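HTH-type transcriptional activator ampR (Citrobacter freundii, PDB 3KOS) regulates transcription of the AmpC beta-lactamase gene as a LysR-family activator, represented here by its effector-binding domain. Local coordinates at residues T141-A146 with A153-R158; I184-S189 with P194-F199. One frame throughout, in Å; residues are numbered along the deposited sequence.

Contact 1 of 2, residues T141-A146 with A153-R158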
ATOM      1  N   THR A 141       1.377  -3.399   1.684  1.00  7.04           N
ATOM      2  CA  THR A 141       2.259  -3.896   0.621  1.00  6.79           C
ATOM      3  C   THR A 141       3.189  -4.982   1.158  1.00  7.24           C
ATOM      4  O   THR A 141       3.409  -6.013   0.511  1.00  7.48           O
ATOM      5  CB  THR A 141       3.091  -2.736   0.042  1.00  7.33           C
ATOM      6  OG1 THR A 141       2.197  -1.726  -0.448  1.00  8.46           O
ATOM      7  CG2 THR A 141       3.999  -3.222  -1.101  1.00  5.55           C
HETATM    8  N   MSE A 142       3.733  -4.766   2.349  1.00  7.21           N
HETATM    9  CA  MSE A 142       4.617  -5.767   2.950  1.00  6.54           C
HETATM   10  C   MSE A 142       3.925  -7.133   3.073  1.00  8.29           C
HETATM   11  O   MSE A 142       4.537  -8.173   2.808  1.00  9.79           O
HETATM   12  CB  MSE A 142       5.076  -5.312   4.340  1.00  6.90           C
HETATM   13  CG  MSE A 142       5.986  -6.305   4.998  1.00  9.60           C
HETATM   14 SE   MSE A 142       6.263  -5.868   6.904  1.00 23.37          SE
HETATM   15  CE  MSE A 142       6.931  -4.032   6.740  1.00 15.24           C
ATOM     16  N   LEU A 143       2.663  -7.133   3.498  1.00  9.40           N
ATOM     17  CA  LEU A 143       1.944  -8.397   3.721  1.00  7.87           C
ATOM     18  C   LEU A 143       1.537  -9.074   2.418  1.00  9.96           C
ATOM     19  O   LEU A 143       1.346 -10.292   2.380  1.00 10.49           O
ATOM     20  CB  LEU A 143       0.726  -8.209   4.638  1.00  6.83           C
ATOM     21  CG  LEU A 143       0.999  -8.474   6.125  1.00  8.64           C
ATOM     22  CD1 LEU A 143       1.275  -9.949   6.382  1.00  6.90           C
ATOM     23  CD2 LEU A 143       2.158  -7.613   6.650  1.00  9.28           C
ATOM     24  N   GLU A 144       1.400  -8.295   1.350  1.00  9.59           N
ATOM     25  CA  GLU A 144       1.225  -8.892   0.033  1.00  9.94           C
ATOM     26  C   GLU A 144       2.477  -9.666  -0.337  1.00 11.79           C
ATOM     27  O   GLU A 144       2.398 -10.801  -0.814  1.00 10.52           O
ATOM     28  CB  GLU A 144       0.898  -7.839  -1.037  1.00 10.57           C
ATOM     29  CG  GLU A 144      -0.493  -7.253  -0.899  1.00 14.58           C
ATOM     30  CD  GLU A 144      -1.580  -8.321  -0.997  1.00 17.16           C
ATOM     31  OE1 GLU A 144      -2.338  -8.498  -0.015  1.00 21.16           O
ATOM     32  OE2 GLU A 144      -1.661  -8.990  -2.054  1.00 17.52           O
ATOM     33  N   ALA A 145       3.640  -9.054  -0.110  1.00  8.95           N
ATOM     34  CA  ALA A 145       4.909  -9.728  -0.395  1.00  9.61           C
ATOM     35  C   ALA A 145       5.072 -10.970   0.481  1.00 10.89           C
ATOM     36  O   ALA A 145       5.538 -12.007   0.011  1.00 12.23           O
ATOM     37  CB  ALA A 145       6.081  -8.773  -0.190  1.00  9.10           C
ATOM     38  N   ALA A 146       4.690 -10.861   1.754  1.00  9.49           N
ATOM     39  CA  ALA A 146       4.747 -12.006   2.667  1.00 10.66           C
ATOM     40  C   ALA A 146       3.817 -13.147   2.239  1.00 12.32           C
ATOM     41  O   ALA A 146       4.196 -14.322   2.311  1.00 14.13           O
ATOM     42  CB  ALA A 146       4.446 -11.573   4.108  1.00 10.03           C
ATOM     43  N   ALA A 153       7.597 -11.188   7.317  1.00 10.55           N
ATOM     44  CA  ALA A 153       7.274  -9.802   7.628  1.00 10.49           C
ATOM     45  C   ALA A 153       7.182  -9.597   9.136  1.00  9.45           C
ATOM     46  O   ALA A 153       7.068 -10.551   9.895  1.00  9.02           O
ATOM     47  CB  ALA A 153       5.946  -9.437   6.996  1.00  8.97           C
ATOM     48  N   ILE A 154       7.248  -8.348   9.565  1.00 10.77           N
ATOM     49  CA  ILE A 154       6.890  -8.018  10.934  1.00 11.45           C
ATOM     50  C   ILE A 154       6.007  -6.781  10.878  1.00 10.51           C
ATOM     51  O   ILE A 154       6.384  -5.759  10.292  1.00 13.39           O
ATOM     52  CB  ILE A 154       8.139  -7.846  11.847  1.00  9.87           C
ATOM     53  CG1 ILE A 154       7.711  -7.636  13.310  1.00 12.05           C
ATOM     54  CG2 ILE A 154       9.042  -6.721  11.336  1.00 11.39           C
ATOM     55  CD1 ILE A 154       8.872  -7.719  14.307  1.00 12.46           C
ATOM     56  N   ALA A 155       4.818  -6.883  11.463  1.00 11.05           N
ATOM     57  CA  ALA A 155       3.804  -5.855  11.288  1.00 12.41           C
ATOM     58  C   ALA A 155       2.745  -5.929  12.380  1.00 11.02           C
ATOM     59  O   ALA A 155       2.697  -6.905  13.135  1.00 10.97           O
ATOM     60  CB  ALA A 155       3.156  -5.987   9.899  1.00  9.95           C
ATOM     61  N   PRO A 156       1.895  -4.895  12.481  1.00 10.93           N
ATOM     62  CA  PRO A 156       0.848  -4.912  13.512  1.00  9.58           C
ATOM     63  C   PRO A 156      -0.178  -6.012  13.257  1.00  9.92           C
ATOM     64  O   PRO A 156      -0.965  -5.934  12.313  1.00 10.16           O
ATOM     65  CB  PRO A 156       0.196  -3.537  13.373  1.00 11.71           C
ATOM     66  CG  PRO A 156       1.288  -2.663  12.840  1.00 10.44           C
ATOM     67  CD  PRO A 156       2.014  -3.569  11.846  1.00 12.27           C
ATOM     68  N   VAL A 157      -0.180  -7.023  14.111  1.00  9.48           N
ATOM     69  CA  VAL A 157      -0.952  -8.226  13.832  1.00 10.63           C
ATOM     70  C   VAL A 157      -2.455  -7.951  13.745  1.00 11.79           C
ATOM     71  O   VAL A 157      -3.147  -8.560  12.927  1.00 11.90           O
ATOM     72  CB  VAL A 157      -0.679  -9.339  14.875  1.00 13.46           C
ATOM     73  CG1 VAL A 157       0.811  -9.630  14.964  1.00 14.69           C
ATOM     74  CG2 VAL A 157      -1.197  -8.944  16.229  1.00 20.43           C
ATOM     75  N   ARG A 158      -2.953  -7.055  14.588  1.00 10.34           N
ATOM     76  CA  ARG A 158      -4.388  -6.775  14.628  1.00 11.22           C
ATOM     77  C   ARG A 158      -4.896  -6.067  13.364  1.00 12.60           C
ATOM     78  O   ARG A 158      -6.111  -5.949  13.160  1.00 12.44           O
ATOM     79  CB  ARG A 158      -4.766  -5.967  15.878  1.00 12.48           C
TER
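Helix 139-147 packs on strand 153-156, the outermost strand of the chain's mixed sheet, through M142, L143 and A146 set against A153 and A155, a helix-on-sheet layer of the LysR effector-binding domain, which has the periplasmic-binding-protein type of fold. The short axes approach to 8.7 Å with their N-to-C directions 139° apart. M142, present as selenomethionine, runs straight out from the helix: CG anti to the backbone N (chi1 180°) and an extended chi2 carry SE out to A153, and the bend at chi3 only swings CE away. SE of M142 lies 3.6 Å from CB of A153 and also meets the backbone of the next residue, 3.4 Å from O of I154. L143 brings in one branch only: its CD2 lies 3.8 Å from CB of A155 and 4.2 Å from CB of A153. Closer to the end of the helix, the methyls of A146 and A153 touch, CB to CB at 3.9 Å. I154 points to the other side of the strand, where it meets W115 and W118 of helix 114-121. L107 of strand 106-109 adds to the buried layer, while T141, E144 and A145 pack against I24 and F28 of the second subunit. Apart from the touch of SE on the carbonyl oxygen of I154, apolar side chains make the contact; the small methyls of A153 and A155 let M142, L143 and A146 lie close, in van der Waals contact.

Contact 2 of 2, residues I184-S189 with P194-F199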
ATOM      1  N   ILE A 184      -5.212   9.484  16.069  1.00  9.29           N
ATOM      2  CA  ILE A 184      -5.841  10.464  15.188  1.00  9.71           C
ATOM      3  C   ILE A 184      -5.331  11.861  15.584  1.00  9.93           C
ATOM      4  O   ILE A 184      -5.289  12.196  16.762  1.00 12.58           O
ATOM      5  CB  ILE A 184      -7.390  10.374  15.229  1.00 10.35           C
ATOM      6  CG1 ILE A 184      -8.015  11.298  14.168  1.00 12.16           C
ATOM      7  CG2 ILE A 184      -7.928  10.656  16.631  1.00 13.31           C
ATOM      8  CD1 ILE A 184      -9.492  10.986  13.850  1.00 10.81           C
ATOM      9  N   THR A 185      -4.922  12.657  14.610  1.00 10.43           N
ATOM     10  CA  THR A 185      -4.270  13.924  14.921  1.00 11.40           C
ATOM     11  C   THR A 185      -4.856  15.098  14.146  1.00 12.70           C
ATOM     12  O   THR A 185      -5.260  14.958  12.988  1.00 11.60           O
ATOM     13  CB  THR A 185      -2.722  13.852  14.716  1.00 14.61           C
ATOM     14  OG1 THR A 185      -2.398  13.770  13.320  1.00 11.51           O
ATOM     15  CG2 THR A 185      -2.152  12.643  15.429  1.00 14.79           C
ATOM     16  N   ARG A 186      -4.911  16.250  14.814  1.00 13.31           N
ATOM     17  CA  ARG A 186      -5.357  17.501  14.214  1.00 12.02           C
ATOM     18  C   ARG A 186      -4.215  18.496  14.375  1.00 13.32           C
ATOM     19  O   ARG A 186      -3.657  18.629  15.464  1.00 14.61           O
ATOM     20  CB  ARG A 186      -6.603  18.012  14.971  1.00 13.62           C
ATOM     21  CG  ARG A 186      -7.089  19.391  14.572  1.00 16.50           C
ATOM     22  CD  ARG A 186      -8.191  19.908  15.527  1.00 16.19           C
ATOM     23  NE  ARG A 186      -7.730  20.002  16.915  1.00 17.28           N
ATOM     24  CZ  ARG A 186      -7.197  21.099  17.446  1.00 20.25           C
ATOM     25  NH1 ARG A 186      -7.065  22.194  16.712  1.00 19.60           N
ATOM     26  NH2 ARG A 186      -6.801  21.106  18.709  1.00 24.59           N
ATOM     27  N   LEU A 187      -3.839  19.179  13.303  1.00 15.31           N
ATOM     28  CA  LEU A 187      -2.880  20.274  13.452  1.00 18.15           C
ATOM     29  C   LEU A 187      -3.473  21.243  14.458  1.00 18.07           C
ATOM     30  O   LEU A 187      -4.656  21.548  14.391  1.00 18.54           O
ATOM     31  CB  LEU A 187      -2.661  20.994  12.124  1.00 17.29           C
ATOM     32  CG  LEU A 187      -1.807  20.255  11.098  1.00 22.24           C
ATOM     33  CD1 LEU A 187      -1.603  21.121   9.865  1.00 22.24           C
ATOM     34  CD2 LEU A 187      -0.469  19.874  11.723  1.00 21.91           C
ATOM     35  N   GLN A 188      -2.665  21.729  15.389  1.00 21.01           N
ATOM     36  CA  GLN A 188      -3.186  22.657  16.385  1.00 26.11           C
ATOM     37  C   GLN A 188      -3.784  23.898  15.736  1.00 22.94           C
ATOM     38  O   GLN A 188      -4.675  24.528  16.295  1.00 24.60           O
ATOM     39  CB  GLN A 188      -2.123  23.015  17.426  1.00 31.43           C
ATOM     40  CG  GLN A 188      -1.775  21.836  18.325  1.00 33.95           C
ATOM     41  CD  GLN A 188      -1.050  22.236  19.596  1.00 45.03           C
ATOM     42  OE1 GLN A 188      -0.200  23.134  19.593  1.00 47.05           O
ATOM     43  NE2 GLN A 188      -1.377  21.555  20.697  1.00 43.38           N
ATOM     44  N   SER A 189      -3.323  24.225  14.534  1.00 24.34           N
ATOM     45  CA  SER A 189      -3.834  25.394  13.822  1.00 23.78           C
ATOM     46  C   SER A 189      -5.092  25.113  13.003  1.00 24.75           C
ATOM     47  O   SER A 189      -5.650  26.023  12.395  1.00 27.80           O
ATOM     48  CB  SER A 189      -2.748  25.976  12.916  1.00 27.90           C
ATOM     49  OG  SER A 189      -2.319  25.011  11.975  1.00 28.71           O
ATOM     50  N   PRO A 194     -17.738  20.469  14.573  1.00 15.54           N
ATOM     51  CA  PRO A 194     -18.622  19.476  15.191  1.00 17.19           C
ATOM     52  C   PRO A 194     -18.499  18.102  14.528  1.00 13.66           C
ATOM     53  O   PRO A 194     -18.563  17.086  15.219  1.00 12.50           O
ATOM     54  CB  PRO A 194     -20.025  20.045  14.942  1.00 17.40           C
ATOM     55  CG  PRO A 194     -19.819  21.501  14.724  1.00 19.63           C
ATOM     56  CD  PRO A 194     -18.460  21.672  14.126  1.00 17.42           C
ATOM     57  N   ALA A 195     -18.357  18.078  13.209  1.00 13.10           N
ATOM     58  CA  ALA A 195     -18.234  16.815  12.477  1.00 12.51           C
ATOM     59  C   ALA A 195     -16.985  16.065  12.935  1.00 11.44           C
ATOM     60  O   ALA A 195     -17.007  14.846  13.101  1.00 11.44           O
ATOM     61  CB  ALA A 195     -18.177  17.070  10.984  1.00 14.80           C
HETATM   62  N   MSE A 196     -15.897  16.799  13.148  1.00 11.24           N
HETATM   63  CA  MSE A 196     -14.666  16.193  13.653  1.00 11.31           C
HETATM   64  C   MSE A 196     -14.864  15.615  15.054  1.00 14.17           C
HETATM   65  O   MSE A 196     -14.479  14.475  15.324  1.00 10.54           O
HETATM   66  CB  MSE A 196     -13.514  17.207  13.630  1.00 11.32           C
HETATM   67  CG  MSE A 196     -13.104  17.600  12.212  1.00 12.28           C
HETATM   68 SE   MSE A 196     -12.002  19.239  12.180  1.00 26.06          SE
HETATM   69  CE  MSE A 196     -10.455  18.571  13.170  1.00 14.22           C
ATOM     70  N   ARG A 197     -15.489  16.386  15.946  1.00 12.12           N
ATOM     71  CA  ARG A 197     -15.695  15.903  17.304  1.00 11.44           C
ATOM     72  C   ARG A 197     -16.535  14.636  17.280  1.00 12.33           C
ATOM     73  O   ARG A 197     -16.284  13.698  18.036  1.00 11.23           O
ATOM     74  CB  ARG A 197     -16.368  16.977  18.183  1.00 13.01           C
ATOM     75  CG  ARG A 197     -15.439  18.112  18.606  1.00 17.19           C
ATOM     76  CD  ARG A 197     -16.131  19.087  19.601  1.00 19.13           C
ATOM     77  NE  ARG A 197     -17.099  19.939  18.920  1.00 17.53           N
ATOM     78  CZ  ARG A 197     -16.782  21.080  18.316  1.00 18.23           C
ATOM     79  NH1 ARG A 197     -15.528  21.504  18.328  1.00 19.21           N
ATOM     80  NH2 ARG A 197     -17.712  21.803  17.702  1.00 18.73           N
ATOM     81  N   GLU A 198     -17.542  14.617  16.419  1.00 10.81           N
ATOM     82  CA  GLU A 198     -18.432  13.469  16.325  1.00 12.20           C
ATOM     83  C   GLU A 198     -17.729  12.236  15.779  1.00 13.87           C
ATOM     84  O   GLU A 198     -17.871  11.137  16.317  1.00 13.60           O
ATOM     85  CB  GLU A 198     -19.670  13.831  15.507  1.00 15.14           C
ATOM     86  CG  GLU A 198     -20.613  14.720  16.325  1.00 16.43           C
ATOM     87  CD  GLU A 198     -21.762  15.298  15.541  1.00 17.90           C
ATOM     88  OE1 GLU A 198     -21.751  15.225  14.295  1.00 17.77           O
ATOM     89  OE2 GLU A 198     -22.683  15.850  16.184  1.00 18.32           O
ATOM     90  N   PHE A 199     -16.962  12.417  14.712  1.00  9.54           N
ATOM     91  CA  PHE A 199     -16.191  11.303  14.179  1.00 11.29           C
ATOM     92  C   PHE A 199     -15.198  10.749  15.211  1.00 12.51           C
ATOM     93  O   PHE A 199     -15.091   9.538  15.384  1.00 10.99           O
ATOM     94  CB  PHE A 199     -15.461  11.702  12.899  1.00 10.23           C
ATOM     95  CG  PHE A 199     -14.629  10.592  12.320  1.00 10.88           C
ATOM     96  CD1 PHE A 199     -13.305  10.446  12.687  1.00 12.01           C
ATOM     97  CD2 PHE A 199     -15.189   9.674  11.443  1.00 11.08           C
ATOM     98  CE1 PHE A 199     -12.529   9.415  12.166  1.00 13.30           C
ATOM     99  CE2 PHE A 199     -14.424   8.637  10.922  1.00 11.17           C
ATOM    100  CZ  PHE A 199     -13.089   8.514  11.283  1.00 11.16           C
TER
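The backbones of strand residues I184-L187 and of the first turns of the helix starting at P194 stay well apart: CA of R186 is 9.4 Å from CA of M196, and CA of I184 is 10.4 Å from CA of F199. Side chains span the gap in two places. The aliphatic stem of R186 and the chain of M196, a selenomethionine, cross at about a right angle, with CE of M196 3.5 Å from CD and 3.7 Å from CG of R186. A bend at chi3 (60°) turns the guanidinium off this stem; its NH2 makes a salt bridge to OD2 of D74, and its NH1 bonds to O of R190 and, weakly, to O of Q188. The methylenes CG and CD can therefore pack on CE of M196 while D74 and R190 hold the guanidinium. At the second place CD1 of I184 sits in the plane of the F199 ring, at its edge, 3.8 Å from CE1 of F199. F199 also meets F34 of helix 20-37 edge-to-face. Within the sheet I184 has Y61 and I63 of strand 61-66 as neighbours; M196 and F199 reach L14 of strand 12-19, and F199 also I16, so helix 194-209 lies over strands 12-19 and 181-187.

Contact 1 is complete before the chain reaches contact 2. Their centres lie 29 Å apart, with the centre of the chain falling between them, and the nearest atoms are about 14 Å apart, so the two do not touch. Both contacts use strands of one mixed sheet, each a neighbour of the long, interrupted strand 73-86: its early part pairs with strand 181-187 of contact 2, its late part with strand 153-156 of contact 1. This fits the two-lobed effector domain of LysR regulators, with a helix-on-strand layer in each lobe and strand 73-86 passing between them. The helix of contact 1 also faces the second subunit, whereas the segments of contact 2 make no contact with it.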